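Local coordinates for protein putative succinylglutamate desuccinylase / aspartoacylase (Shewanella amazonensis, PDB 3FMC) that is probably a zinc-dependent hydrolase of the succinylglutamate desuccinylase/aspartoacylase family, acting on ester bonds, at residues L105-W114 and A129-C138; H163-L171 and V234-E242. One frame throughout, in Å; residues are numbered along the deposited sequence. Where two conformers were deposited one is given.

Contact 1: L105-W114 and A129-C138; sequences LDHGFNIEVW and AFRATLVEEC
L105 starts the contact by setting its CD2 methyl over the backbone of helix 123-142, 4.0 Å from C138 CA. H107 follows, its imidazole crossing the L134 side chain at about a right angle: L134 CD2 lies over one face in a CH-pi contact, L105 O is on the opposite face, and C138 SG sits at the edge. H107 ND1 comes within 3.4 Å of E137 CB, and a water joins ND1 to E137 OE1, which also makes a salt bridge with R140. F109 has its CG between backbone N and carbonyl carbon (chi1 70°), which swings the ring toward the helix. T133 CG2 lies over one ring face, 4.0 Å from the centroid, and L134 CD2 and F130 CE1 meet the rim. The turn then becomes helix 111-118, N-capped by N110, whose OD1 accepts from V113 N. I111 adds its CD1 at the edge of the F130 ring. W114 closes the row: NE1 donates to T133 OG1 at 3.1 Å with an angle of 150°, and F130 turns its edge to the indole face in a T-shaped pair, centroids 4.9 Å apart. On the six-membered ring, W114 CZ2 comes to 3.4 Å from F130 CA. Without the indole, as with an alanine here, T133 OG1 would probably lose this N-H donor and a gap would open beside the F130 ring. The contact packs loop 105-110 and the first turn of helix 111-118 against one side of helix 123-142; helix 210-227 adjoins it through W218, edge-to-face with F130, and helix 150-163 through H163, bonded to H107 NE2.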
ATOM      1  N   LEU C 105      -6.599   1.124  26.088  1.00 14.58           N
ATOM      2  CA  LEU C 105      -7.169   2.159  26.917  1.00 14.81           C
ATOM      3  C   LEU C 105      -6.414   2.350  28.212  1.00 18.21           C
ATOM      4  O   LEU C 105      -6.260   1.390  28.962  1.00 17.31           O
ATOM      5  CB  LEU C 105      -8.608   1.752  27.251  1.00 18.79           C
ATOM      6  CG  LEU C 105      -9.440   2.692  28.139  1.00 17.38           C
ATOM      7  CD1 LEU C 105      -9.401   4.136  27.632  1.00 16.40           C
ATOM      8  CD2 LEU C 105     -10.874   2.139  28.293  1.00 19.01           C
ATOM      9  N   ASP C 106      -5.884   3.559  28.419  1.00 18.85           N
ATOM     10  CA  ASP C 106      -5.215   3.963  29.669  1.00 21.14           C
ATOM     11  C   ASP C 106      -6.336   4.468  30.527  1.00 21.76           C
ATOM     12  O   ASP C 106      -7.010   5.443  30.174  1.00 24.43           O
ATOM     13  CB  ASP C 106      -4.246   5.097  29.408  1.00 21.19           C
ATOM     14  CG  ASP C 106      -3.276   5.399  30.590  1.00 26.22           C
ATOM     15  OD1 ASP C 106      -3.166   4.639  31.563  1.00 22.70           O
ATOM     16  OD2 ASP C 106      -2.566   6.424  30.494  1.00 26.96           O
ATOM     17  N   HIS C 107      -6.567   3.809  31.650  1.00 22.22           N
ATOM     18  CA  HIS C 107      -7.619   4.258  32.538  1.00 25.78           C
ATOM     19  C   HIS C 107      -7.218   5.580  33.194  1.00 27.28           C
ATOM     20  O   HIS C 107      -6.207   5.693  33.858  1.00 32.43           O
ATOM     21  CB  HIS C 107      -8.006   3.175  33.526  1.00 25.00           C
ATOM     22  CG  HIS C 107      -8.569   1.952  32.856  1.00 22.61           C
ATOM     23  ND1 HIS C 107      -9.839   1.913  32.311  1.00 21.80           N
ATOM     24  CD2 HIS C 107      -8.045   0.717  32.673  1.00 20.34           C
ATOM     25  CE1 HIS C 107     -10.066   0.704  31.822  1.00 25.53           C
ATOM     26  NE2 HIS C 107      -8.991  -0.039  32.027  1.00 20.09           N
ATOM     27  N   GLY C 108      -8.022   6.592  32.960  1.00 33.53           N
ATOM     28  CA  GLY C 108      -7.737   7.909  33.494  1.00 34.68           C
ATOM     29  C   GLY C 108      -8.178   8.194  34.922  1.00 34.03           C
ATOM     30  O   GLY C 108      -7.702   9.159  35.515  1.00 38.83           O
ATOM     31  N   PHE C 109      -9.069   7.386  35.489  1.00 29.33           N
ATOM     32  CA  PHE C 109      -9.555   7.669  36.836  1.00 28.48           C
ATOM     33  C   PHE C 109      -8.438   7.735  37.907  1.00 29.31           C
ATOM     34  O   PHE C 109      -7.350   7.122  37.793  1.00 26.08           O
ATOM     35  CB  PHE C 109     -10.708   6.742  37.216  1.00 27.97           C
ATOM     36  CG  PHE C 109     -10.315   5.326  37.441  1.00 25.92           C
ATOM     37  CD1 PHE C 109     -10.244   4.417  36.384  1.00 25.92           C
ATOM     38  CD2 PHE C 109     -10.050   4.873  38.720  1.00 25.16           C
ATOM     39  CE1 PHE C 109      -9.892   3.111  36.631  1.00 24.50           C
ATOM     40  CE2 PHE C 109      -9.703   3.579  38.956  1.00 25.10           C
ATOM     41  CZ  PHE C 109      -9.616   2.698  37.936  1.00 23.43           C
ATOM     42  N   ASN C 110      -8.690   8.530  38.937  1.00 28.97           N
ATOM     43  CA  ASN C 110      -7.672   8.759  39.970  1.00 26.70           C
ATOM     44  C   ASN C 110      -7.660   7.561  40.907  1.00 22.11           C
ATOM     45  O   ASN C 110      -8.645   7.306  41.606  1.00 23.31           O
ATOM     46  CB  ASN C 110      -7.925  10.091  40.692  1.00 26.49           C
ATOM     47  CG  ASN C 110      -6.874  10.394  41.749  1.00 34.96           C
ATOM     48  OD1 ASN C 110      -6.474   9.526  42.506  1.00 34.55           O
ATOM     49  ND2 ASN C 110      -6.433  11.640  41.806  1.00 40.93           N
ATOM     50  N   ILE C 111      -6.556   6.814  40.886  1.00 22.61           N
ATOM     51  CA  ILE C 111      -6.444   5.568  41.651  1.00 23.04           C
ATOM     52  C   ILE C 111      -6.273   5.846  43.150  1.00 23.42           C
ATOM     53  O   ILE C 111      -6.792   5.101  43.989  1.00 24.96           O
ATOM     54  CB  ILE C 111      -5.335   4.634  41.057  1.00 20.96           C
ATOM     55  CG1 ILE C 111      -5.803   4.149  39.686  1.00 24.04           C
ATOM     56  CG2 ILE C 111      -5.062   3.436  41.980  1.00 18.78           C
ATOM     57  CD1 ILE C 111      -4.751   3.412  38.825  1.00 24.43           C
ATOM     58  N   GLU C 112      -5.566   6.911  43.470  1.00 24.93           N
ATOM     59  CA  GLU C 112      -5.441   7.322  44.872  1.00 27.21           C
ATOM     60  C   GLU C 112      -6.851   7.525  45.450  1.00 27.22           C
ATOM     61  O   GLU C 112      -7.177   6.949  46.470  1.00 27.60           O
ATOM     62  CB  GLU C 112      -4.553   8.569  45.018  1.00 26.60           C
ATOM     63  CG  GLU C 112      -4.441   9.099  46.464  1.00 31.52           C
ATOM     64  CD  GLU C 112      -3.973   8.022  47.477  1.00 43.35           C
ATOM     65  OE1 GLU C 112      -2.891   7.430  47.256  1.00 49.28           O
ATOM     66  OE2 GLU C 112      -4.691   7.788  48.483  1.00 46.25           O
ATOM     67  N   VAL C 113      -7.699   8.297  44.763  1.00 27.64           N
ATOM     68  CA  VAL C 113      -9.080   8.532  45.209  1.00 26.76           C
ATOM     69  C   VAL C 113      -9.887   7.259  45.213  1.00 25.41           C
ATOM     70  O   VAL C 113     -10.622   6.984  46.145  1.00 23.47           O
ATOM     71  CB  VAL C 113      -9.788   9.643  44.350  1.00 29.82           C
ATOM     72  CG1 VAL C 113     -11.297   9.736  44.657  1.00 26.99           C
ATOM     73  CG2 VAL C 113      -9.099  10.984  44.572  1.00 27.55           C
ATOM     74  N   TRP C 114      -9.757   6.442  44.174  1.00 25.90           N
ATOM     75  CA  TRP C 114     -10.481   5.176  44.145  1.00 23.94           C
ATOM     76  C   TRP C 114     -10.049   4.337  45.354  1.00 23.47           C
ATOM     77  O   TRP C 114     -10.873   3.721  46.027  1.00 23.87           O
ATOM     78  CB  TRP C 114     -10.174   4.399  42.856  1.00 23.63           C
ATOM     79  CG  TRP C 114     -11.009   3.187  42.686  1.00 20.90           C
ATOM     80  CD1 TRP C 114     -12.128   3.081  41.905  1.00 21.98           C
ATOM     81  CD2 TRP C 114     -10.816   1.882  43.292  1.00 22.51           C
ATOM     82  NE1 TRP C 114     -12.625   1.806  41.971  1.00 24.49           N
ATOM     83  CE2 TRP C 114     -11.861   1.059  42.835  1.00 21.25           C
ATOM     84  CE3 TRP C 114      -9.862   1.340  44.185  1.00 22.74           C
ATOM     85  CZ2 TRP C 114     -11.988  -0.270  43.214  1.00 24.33           C
ATOM     86  CZ3 TRP C 114      -9.987   0.022  44.570  1.00 18.05           C
ATOM     87  CH2 TRP C 114     -11.053  -0.776  44.087  1.00 25.96           C
ATOM     88  N   ALA C 129     -13.739  -5.364  43.218  1.00 23.93           N
ATOM     89  CA  ALA C 129     -14.301  -4.049  42.902  1.00 24.51           C
ATOM     90  C   ALA C 129     -13.459  -3.331  41.836  1.00 23.57           C
ATOM     91  O   ALA C 129     -14.001  -2.657  40.949  1.00 22.87           O
ATOM     92  CB  ALA C 129     -14.392  -3.199  44.162  1.00 22.83           C
ATOM     93  N   PHE C 130     -12.135  -3.464  41.938  1.00 20.75           N
ATOM     94  CA  PHE C 130     -11.219  -2.795  41.026  1.00 22.43           C
ATOM     95  C   PHE C 130     -11.378  -3.366  39.633  1.00 21.49           C
ATOM     96  O   PHE C 130     -11.456  -2.599  38.673  1.00 21.78           O
ATOM     97  CB  PHE C 130      -9.763  -2.890  41.502  1.00 20.98           C
ATOM     98  CG  PHE C 130      -8.824  -1.942  40.810  1.00 17.89           C
ATOM     99  CD1 PHE C 130      -8.874  -0.580  41.061  1.00 21.24           C
ATOM    100  CD2 PHE C 130      -7.851  -2.414  39.935  1.00 17.94           C
ATOM    101  CE1 PHE C 130      -7.992   0.293  40.438  1.00 18.06           C
ATOM    102  CE2 PHE C 130      -6.973  -1.561  39.346  1.00 17.89           C
ATOM    103  CZ  PHE C 130      -7.052  -0.191  39.595  1.00 18.59           C
ATOM    104  N   ARG C 131     -11.449  -4.684  39.550  1.00 22.55           N
ATOM    105  CA  ARG C 131     -11.632  -5.375  38.302  1.00 22.16           C
ATOM    106  C   ARG C 131     -12.928  -4.911  37.657  1.00 24.01           C
ATOM    107  O   ARG C 131     -12.965  -4.663  36.467  1.00 24.04           O
ATOM    108  CB  ARG C 131     -11.682  -6.884  38.492  1.00 23.37           C
ATOM    109  CG  ARG C 131     -11.668  -7.653  37.163  1.00 21.55           C
ATOM    110  CD  ARG C 131     -11.510  -9.148  37.311  1.00 23.97           C
ATOM    111  NE  ARG C 131     -10.693  -9.489  38.463  1.00 35.66           N
ATOM    112  CZ  ARG C 131      -9.369  -9.648  38.507  1.00 31.51           C
ATOM    113  NH1 ARG C 131      -8.597  -9.532  37.438  1.00 29.42           N
ATOM    114  NH2 ARG C 131      -8.815  -9.939  39.675  1.00 29.63           N
ATOM    115  N   ALA C 132     -13.989  -4.802  38.453  1.00 20.52           N
ATOM    116  CA  ALA C 132     -15.285  -4.377  37.939  1.00 20.57           C
ATOM    117  C   ALA C 132     -15.215  -2.967  37.384  1.00 20.23           C
ATOM    118  O   ALA C 132     -15.813  -2.687  36.340  1.00 20.20           O
ATOM    119  CB  ALA C 132     -16.387  -4.514  39.037  1.00 18.27           C
ATOM    120  N   THR C 133     -14.473  -2.086  38.054  1.00 16.92           N
ATOM    121  CA  THR C 133     -14.290  -0.720  37.601  1.00 19.18           C
ATOM    122  C   THR C 133     -13.575  -0.696  36.249  1.00 20.52           C
ATOM    123  O   THR C 133     -13.958   0.047  35.353  1.00 17.62           O
ATOM    124  CB  THR C 133     -13.490   0.110  38.618  1.00 24.51           C
ATOM    125  OG1 THR C 133     -14.298   0.319  39.787  1.00 24.16           O
ATOM    126  CG2 THR C 133     -13.036   1.493  38.037  1.00 19.60           C
ATOM    127  N   LEU C 134     -12.532  -1.504  36.113  1.00 19.85           N
ATOM    128  CA  LEU C 134     -11.784  -1.562  34.843  1.00 20.78           C
ATOM    129  C   LEU C 134     -12.674  -2.051  33.688  1.00 18.70           C
ATOM    130  O   LEU C 134     -12.610  -1.490  32.600  1.00 18.56           O
ATOM    131  CB  LEU C 134     -10.555  -2.464  34.967  1.00 23.68           C
ATOM    132  CG  LEU C 134      -9.526  -2.100  36.045  1.00 19.08           C
ATOM    133  CD1 LEU C 134      -8.323  -3.086  35.892  1.00 17.28           C
ATOM    134  CD2 LEU C 134      -9.063  -0.647  35.995  1.00 17.45           C
ATOM    135  N   VAL C 135     -13.458  -3.093  33.937  1.00 18.81           N
ATOM    136  CA  VAL C 135     -14.370  -3.691  32.961  1.00 18.90           C
ATOM    137  C   VAL C 135     -15.455  -2.659  32.591  1.00 21.06           C
ATOM    138  O   VAL C 135     -15.792  -2.443  31.406  1.00 19.83           O
ATOM    139  CB  VAL C 135     -14.969  -5.005  33.474  1.00 18.29           C
ATOM    140  CG1 VAL C 135     -16.125  -5.507  32.584  1.00 19.75           C
ATOM    141  CG2 VAL C 135     -13.896  -6.086  33.570  1.00 15.27           C
ATOM    142  N   GLU C 136     -15.943  -1.945  33.580  1.00 22.10           N
ATOM    143  CA  GLU C 136     -16.972  -0.938  33.313  1.00 22.29           C
ATOM    144  C   GLU C 136     -16.435   0.242  32.520  1.00 20.57           C
ATOM    145  O   GLU C 136     -17.156   0.832  31.711  1.00 20.89           O
ATOM    146  CB  GLU C 136     -17.624  -0.443  34.620  1.00 21.81           C
ATOM    147  CG  GLU C 136     -18.682   0.684  34.383  1.00 25.86           C
ATOM    148  CD  GLU C 136     -19.790   0.322  33.358  1.00 39.09           C
ATOM    149  OE1 GLU C 136     -20.108  -0.879  33.188  1.00 39.20           O
ATOM    150  OE2 GLU C 136     -20.344   1.257  32.731  1.00 44.04           O
ATOM    151  N   GLU C 137     -15.177   0.612  32.772  1.00 17.80           N
ATOM    152  CA  GLU C 137     -14.540   1.724  32.086  1.00 18.20           C
ATOM    153  C   GLU C 137     -14.366   1.457  30.573  1.00 19.97           C
ATOM    154  O   GLU C 137     -14.454   2.389  29.743  1.00 20.07           O
ATOM    155  CB  GLU C 137     -13.204   2.080  32.752  1.00 21.04           C
ATOM    156  CG  GLU C 137     -13.354   2.858  34.051  1.00 21.28           C
ATOM    157  CD  GLU C 137     -13.974   4.235  33.861  1.00 24.92           C
ATOM    158  OE1 GLU C 137     -13.309   5.144  33.360  1.00 27.93           O
ATOM    159  OE2 GLU C 137     -15.143   4.399  34.211  1.00 34.41           O
ATOM    160  N   CYS C 138     -14.130   0.189  30.234  1.00 19.73           N
ATOM    161  CA  CYS C 138     -14.015  -0.243  28.837  1.00 17.76           C
ATOM    162  C   CYS C 138     -15.396  -0.098  28.157  1.00 19.10           C
ATOM    163  O   CYS C 138     -15.492   0.374  27.030  1.00 20.83           O
ATOM    164  CB  CYS C 138     -13.557  -1.697  28.735  1.00 17.22           C
ATOM    165  SG  CYS C 138     -11.810  -1.946  29.195  1.00 17.49           S
TER
HETATM  166  O   HOH W   1     -11.004   4.595  31.548  1.00 30.41           O

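Contact 2: H163-L171 and V234-E242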
ATOM      1  N   HIS C 163      -8.839  -7.973  31.142  1.00 14.45           N
ATOM      2  CA  HIS C 163      -9.032  -7.465  32.503  1.00 14.36           C
ATOM      3  C   HIS C 163      -9.690  -8.482  33.437  1.00 17.06           C
ATOM      4  O   HIS C 163      -9.541  -8.394  34.662  1.00 16.65           O
ATOM      5  CB  HIS C 163      -9.891  -6.209  32.494  1.00 15.65           C
ATOM      6  CG  HIS C 163      -9.164  -4.958  32.125  1.00 16.87           C
ATOM      7  ND1 HIS C 163      -7.871  -4.694  32.532  1.00 16.88           N
ATOM      8  CD2 HIS C 163      -9.615  -3.826  31.534  1.00 14.06           C
ATOM      9  CE1 HIS C 163      -7.536  -3.475  32.144  1.00 16.99           C
ATOM     10  NE2 HIS C 163      -8.572  -2.926  31.525  1.00 15.27           N
ATOM     11  N   ARG C 164     -10.453  -9.413  32.877  1.00 14.85           N
ATOM     12  CA  ARG C 164     -11.117 -10.424  33.684  1.00 19.53           C
ATOM     13  C   ARG C 164     -10.192 -11.511  34.213  1.00 17.99           C
ATOM     14  O   ARG C 164     -10.555 -12.173  35.160  1.00 18.95           O
ATOM     15  CB  ARG C 164     -12.234 -11.111  32.912  1.00 19.64           C
ATOM     16  CG  ARG C 164     -13.349 -10.185  32.496  1.00 24.44           C
ATOM     17  CD  ARG C 164     -14.321 -10.921  31.600  1.00 33.12           C
ATOM     18  NE  ARG C 164     -15.327  -9.962  31.129  1.00 49.82           N
ATOM     19  CZ  ARG C 164     -16.392  -9.573  31.843  1.00 54.75           C
ATOM     20  NH1 ARG C 164     -16.611 -10.058  33.071  1.00 58.59           N
ATOM     21  NH2 ARG C 164     -17.249  -8.687  31.331  1.00 52.29           N
ATOM     22  N   ALA C 165      -9.018 -11.673  33.624  1.00 17.04           N
ATOM     23  CA  ALA C 165      -8.040 -12.708  34.005  1.00 17.66           C
ATOM     24  C   ALA C 165      -6.980 -12.233  35.037  1.00 18.12           C
ATOM     25  O   ALA C 165      -6.721 -11.035  35.204  1.00 17.24           O
ATOM     26  CB  ALA C 165      -7.322 -13.218  32.729  1.00 15.95           C
ATOM     27  N   ASP C 166      -6.349 -13.208  35.693  1.00 14.29           N
ATOM     28  CA  ASP C 166      -5.246 -12.970  36.610  1.00 16.40           C
ATOM     29  C   ASP C 166      -3.927 -12.900  35.864  1.00 14.91           C
ATOM     30  O   ASP C 166      -3.006 -12.258  36.326  1.00 15.60           O
ATOM     31  CB  ASP C 166      -5.153 -14.087  37.644  1.00 15.81           C
ATOM     32  CG  ASP C 166      -6.437 -14.222  38.463  1.00 18.22           C
ATOM     33  OD1 ASP C 166      -7.011 -13.179  38.846  1.00 17.95           O
ATOM     34  OD2 ASP C 166      -6.895 -15.374  38.633  1.00 16.87           O
ATOM     35  N   ILE C 167      -3.839 -13.622  34.749  1.00 14.35           N
ATOM     36  CA  ILE C 167      -2.634 -13.711  33.917  1.00 16.63           C
ATOM     37  C   ILE C 167      -3.005 -13.428  32.467  1.00 16.04           C
ATOM     38  O   ILE C 167      -3.936 -14.035  31.931  1.00 13.66           O
ATOM     39  CB  ILE C 167      -2.017 -15.123  34.013  1.00 16.73           C
ATOM     40  CG1 ILE C 167      -1.661 -15.447  35.480  1.00 13.96           C
ATOM     41  CG2 ILE C 167      -0.776 -15.269  33.091  1.00 13.65           C
ATOM     42  CD1 ILE C 167      -1.393 -16.928  35.694  1.00 15.49           C
ATOM     43  N   VAL C 168      -2.251 -12.528  31.848  1.00 16.38           N
ATOM     44  CA  VAL C 168      -2.456 -12.144  30.455  1.00 15.37           C
ATOM     45  C   VAL C 168      -1.189 -12.408  29.674  1.00 12.21           C
ATOM     46  O   VAL C 168      -0.125 -11.905  30.062  1.00 15.47           O
ATOM     47  CB  VAL C 168      -2.832 -10.652  30.346  1.00 17.65           C
ATOM     48  CG1 VAL C 168      -2.843 -10.186  28.904  1.00 15.88           C
ATOM     49  CG2 VAL C 168      -4.206 -10.380  31.064  1.00 14.97           C
ATOM     50  N   LEU C 169      -1.295 -13.205  28.624  1.00 12.47           N
ATOM     51  CA  LEU C 169      -0.151 -13.499  27.745  1.00 11.70           C
ATOM     52  C   LEU C 169      -0.493 -13.038  26.322  1.00 13.48           C
ATOM     53  O   LEU C 169      -1.414 -13.555  25.708  1.00 13.28           O
ATOM     54  CB  LEU C 169       0.193 -14.996  27.723  1.00 16.44           C
ATOM     55  CG  LEU C 169       0.433 -15.686  29.065  1.00 15.79           C
ATOM     56  CD1 LEU C 169       0.691 -17.205  28.805  1.00 15.13           C
ATOM     57  CD2 LEU C 169       1.537 -14.984  29.832  1.00 15.02           C
ATOM     58  N   ASP C 170       0.250 -12.057  25.827  1.00 12.33           N
ATOM     59  CA  ASP C 170       0.039 -11.484  24.464  1.00 11.56           C
ATOM     60  C   ASP C 170       1.139 -12.067  23.583  1.00 10.90           C
ATOM     61  O   ASP C 170       2.315 -11.833  23.813  1.00 13.26           O
ATOM     62  CB  ASP C 170       0.103  -9.957  24.538  1.00 14.17           C
ATOM     63  CG  ASP C 170      -0.478  -9.264  23.286  1.00 14.82           C
ATOM     64  OD1 ASP C 170      -1.039  -9.967  22.430  1.00 12.86           O
ATOM     65  OD2 ASP C 170      -0.337  -8.015  23.169  1.00 17.97           O
ATOM     66  N   LEU C 171       0.740 -12.851  22.604  1.00 12.09           N
ATOM     67  CA  LEU C 171       1.682 -13.513  21.726  1.00 12.82           C
ATOM     68  C   LEU C 171       1.922 -12.712  20.441  1.00 13.43           C
ATOM     69  O   LEU C 171       0.998 -12.514  19.601  1.00 13.36           O
ATOM     70  CB  LEU C 171       1.229 -14.919  21.378  1.00 13.15           C
ATOM     71  CG  LEU C 171       0.813 -15.813  22.556  1.00 13.52           C
ATOM     72  CD1 LEU C 171       0.450 -17.177  22.005  1.00 12.00           C
ATOM     73  CD2 LEU C 171       1.907 -15.914  23.607  1.00 13.99           C
ATOM     74  N   VAL C 234       0.721  -6.766  43.163  1.00 22.13           N
ATOM     75  CA  VAL C 234       0.235  -6.482  41.803  1.00 19.92           C
ATOM     76  C   VAL C 234      -0.556  -7.734  41.475  1.00 19.26           C
ATOM     77  O   VAL C 234       0.035  -8.785  41.291  1.00 21.18           O
ATOM     78  CB  VAL C 234       1.382  -6.207  40.849  1.00 18.09           C
ATOM     79  CG1 VAL C 234       0.832  -5.705  39.458  1.00 14.95           C
ATOM     80  CG2 VAL C 234       2.307  -5.152  41.479  1.00 21.09           C
ATOM     81  N   ARG C 235      -1.880  -7.616  41.409  0.50 19.93           N
ATOM     82  CA  ARG C 235      -2.744  -8.786  41.297  0.50 20.58           C
ATOM     83  C   ARG C 235      -2.999  -9.286  39.880  0.50 20.12           C
ATOM     84  O   ARG C 235      -3.907 -10.090  39.669  0.50 23.04           O
ATOM     85  CB  ARG C 235      -4.062  -8.533  42.036  0.50 21.41           C
ATOM     86  CG  ARG C 235      -3.879  -8.235  43.524  0.50 21.45           C
ATOM     87  CD  ARG C 235      -3.694  -9.486  44.370  0.50 26.84           C
ATOM     88  NE  ARG C 235      -3.613  -9.121  45.788  0.50 34.32           N
ATOM     89  CZ  ARG C 235      -3.956  -9.899  46.818  0.50 31.28           C
ATOM     90  NH1 ARG C 235      -4.472 -11.110  46.624  0.50 29.07           N
ATOM     91  NH2 ARG C 235      -3.821  -9.437  48.057  0.50 22.09           N
ATOM     92  N   VAL C 236      -2.202  -8.829  38.922  0.50 17.96           N
ATOM     93  CA  VAL C 236      -2.275  -9.353  37.554  0.50 16.91           C
ATOM     94  C   VAL C 236      -0.882  -9.471  36.966  0.50 16.85           C
ATOM     95  O   VAL C 236      -0.052  -8.600  37.178  0.50 18.15           O
ATOM     96  CB  VAL C 236      -3.182  -8.476  36.632  0.50 17.87           C
ATOM     97  CG1 VAL C 236      -2.714  -8.506  35.132  0.50 13.47           C
ATOM     98  CG2 VAL C 236      -4.687  -8.887  36.809  0.50 15.38           C
ATOM     99  N   SER C 237      -0.656 -10.552  36.219  1.00 14.89           N
ATOM    100  CA  SER C 237       0.583 -10.796  35.517  1.00 17.33           C
ATOM    101  C   SER C 237       0.235 -10.513  34.042  1.00 15.93           C
ATOM    102  O   SER C 237      -0.789 -10.945  33.582  1.00 19.43           O
ATOM    103  CB  SER C 237       1.046 -12.231  35.710  1.00 19.71           C
ATOM    104  OG  SER C 237       1.382 -12.422  37.076  1.00 16.67           O
ATOM    105  N   ALA C 238       1.095  -9.797  33.328  1.00 13.90           N
ATOM    106  CA  ALA C 238       0.870  -9.483  31.901  1.00 14.80           C
ATOM    107  C   ALA C 238       2.229  -9.447  31.241  1.00 14.13           C
ATOM    108  O   ALA C 238       3.090  -8.594  31.560  1.00 17.33           O
ATOM    109  CB  ALA C 238       0.126  -8.176  31.712  1.00 15.23           C
ATOM    110  N   LEU C 239       2.415 -10.413  30.356  1.00 15.80           N
ATOM    111  CA  LEU C 239       3.693 -10.643  29.669  1.00 17.11           C
ATOM    112  C   LEU C 239       3.454 -10.676  28.164  1.00 17.92           C
ATOM    113  O   LEU C 239       2.396 -11.135  27.708  1.00 16.43           O
ATOM    114  CB  LEU C 239       4.213 -12.008  30.118  1.00 17.90           C
ATOM    115  CG  LEU C 239       4.376 -12.077  31.650  1.00 18.31           C
ATOM    116  CD1 LEU C 239       3.897 -13.380  32.150  1.00 26.05           C
ATOM    117  CD2 LEU C 239       5.809 -11.791  32.016  1.00 23.93           C
ATOM    118  N   THR C 240       4.456 -10.238  27.387  1.00 16.33           N
ATOM    119  CA  THR C 240       4.356 -10.254  25.931  1.00 15.64           C
ATOM    120  C   THR C 240       5.478 -11.115  25.411  1.00 15.90           C
ATOM    121  O   THR C 240       6.631 -10.835  25.653  1.00 13.92           O
ATOM    122  CB  THR C 240       4.410  -8.808  25.365  1.00 17.22           C
ATOM    123  OG1 THR C 240       3.378  -8.025  25.987  1.00 17.85           O
ATOM    124  CG2 THR C 240       4.270  -8.777  23.858  1.00 15.32           C
ATOM    125  N   LEU C 241       5.116 -12.171  24.714  1.00 12.34           N
ATOM    126  CA  LEU C 241       6.056 -13.100  24.160  1.00 14.37           C
ATOM    127  C   LEU C 241       6.235 -12.805  22.676  1.00 13.77           C
ATOM    128  O   LEU C 241       5.268 -12.780  21.946  1.00 12.50           O
ATOM    129  CB  LEU C 241       5.554 -14.536  24.383  1.00 13.24           C
ATOM    130  CG  LEU C 241       5.515 -15.126  25.841  1.00 11.71           C
ATOM    131  CD1 LEU C 241       4.634 -14.450  26.822  1.00 14.46           C
ATOM    132  CD2 LEU C 241       5.227 -16.673  25.715  1.00 15.80           C
ATOM    133  N   GLU C 242       7.488 -12.551  22.260  1.00 13.74           N
ATOM    134  CA  GLU C 242       7.853 -12.221  20.873  1.00 14.26           C
ATOM    135  C   GLU C 242       8.545 -13.466  20.363  1.00 14.85           C
ATOM    136  O   GLU C 242       9.763 -13.662  20.547  1.00 17.24           O
ATOM    137  CB  GLU C 242       8.796 -11.005  20.843  1.00 16.66           C
ATOM    138  CG  GLU C 242       8.306  -9.732  21.541  1.00 19.74           C
ATOM    139  CD  GLU C 242       7.350  -8.878  20.682  1.00 26.64           C
ATOM    140  OE1 GLU C 242       7.483  -8.886  19.452  1.00 31.54           O
ATOM    141  OE2 GLU C 242       6.497  -8.199  21.276  1.00 34.11           O
TER
HETATM  142  O   HOH W   2      -6.215 -10.757  39.449  1.00 25.99           O
HETATM  143  O   HOH W   3       1.442  -6.609  24.716  1.00 16.88           O
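Strands 167-171 and 237-242 run side by side in parallel, their axes 4.6 Å apart at closest and their directions only 9° from each other. Five backbone hydrogen bonds join them, with the N-H donors alternating between the two strands, as parallel pairing requires: S237 N to D166 O, V168 N to S237 O, L239 N to V168 O, D170 N to L239 O, and L241 N to D170 O. The bond from D170 N to L239 O is 3.0 Å long and nearly straight, at 172°. CA-H...O contacts fill in between, such as A238 CA to V168 O at 3.2 Å. Side chains of paired residues share a face. On one, I167, L169 and L171 stand beside S237, L239 and L241. L169 and L239 lie alongside each other, pointing the same way, with L169 CD2 3.7 Å from L239 CD1; L171 CD2 rests 4.0 Å from L241 CB in the same fashion. The other face carries V168 beside A238 and D170 beside T240. With its CG anti to the backbone N (chi1 -164°), D170 puts OD2 where a water, 2.7 Å away, also donates to T240 OG1. That carboxylate is held at both oxygens, OD2 by H172 and OD1 by Q39, and T240 OG1 bonds to D211. H172 belongs with H43 and E46 to a possible vacant metal site, so D170 may act as its second shell, consistent with a zinc enzyme of this family. The pair is buried, with strand 36-40 beside 167-174 and strand 176-184 antiparallel to 237-243, and helix 210-227 packs on the face carrying V168, A238 and D170 through A214 and M210.

Coming from the N terminus, the chain first makes contact 1, a short-range closure in which 105-114 meets 129-138 after 14 intervening residues, most of them helical. It is complete before contact 2 begins, so the two follow in series, neither nesting nor crossing. Contact 2 spans much more sequence: 62 residues, including strands 176-184 and 198-202 and helix 210-227, separate 163-171 from 234-242. The centres lie about 17 Å apart, yet the contacts touch at the entry to strand 167-174, where R131 NH1 probably bonds to H163 O at 3.1 Å. Together they tie the peripheral helices to the buried parallel strands of contact 2.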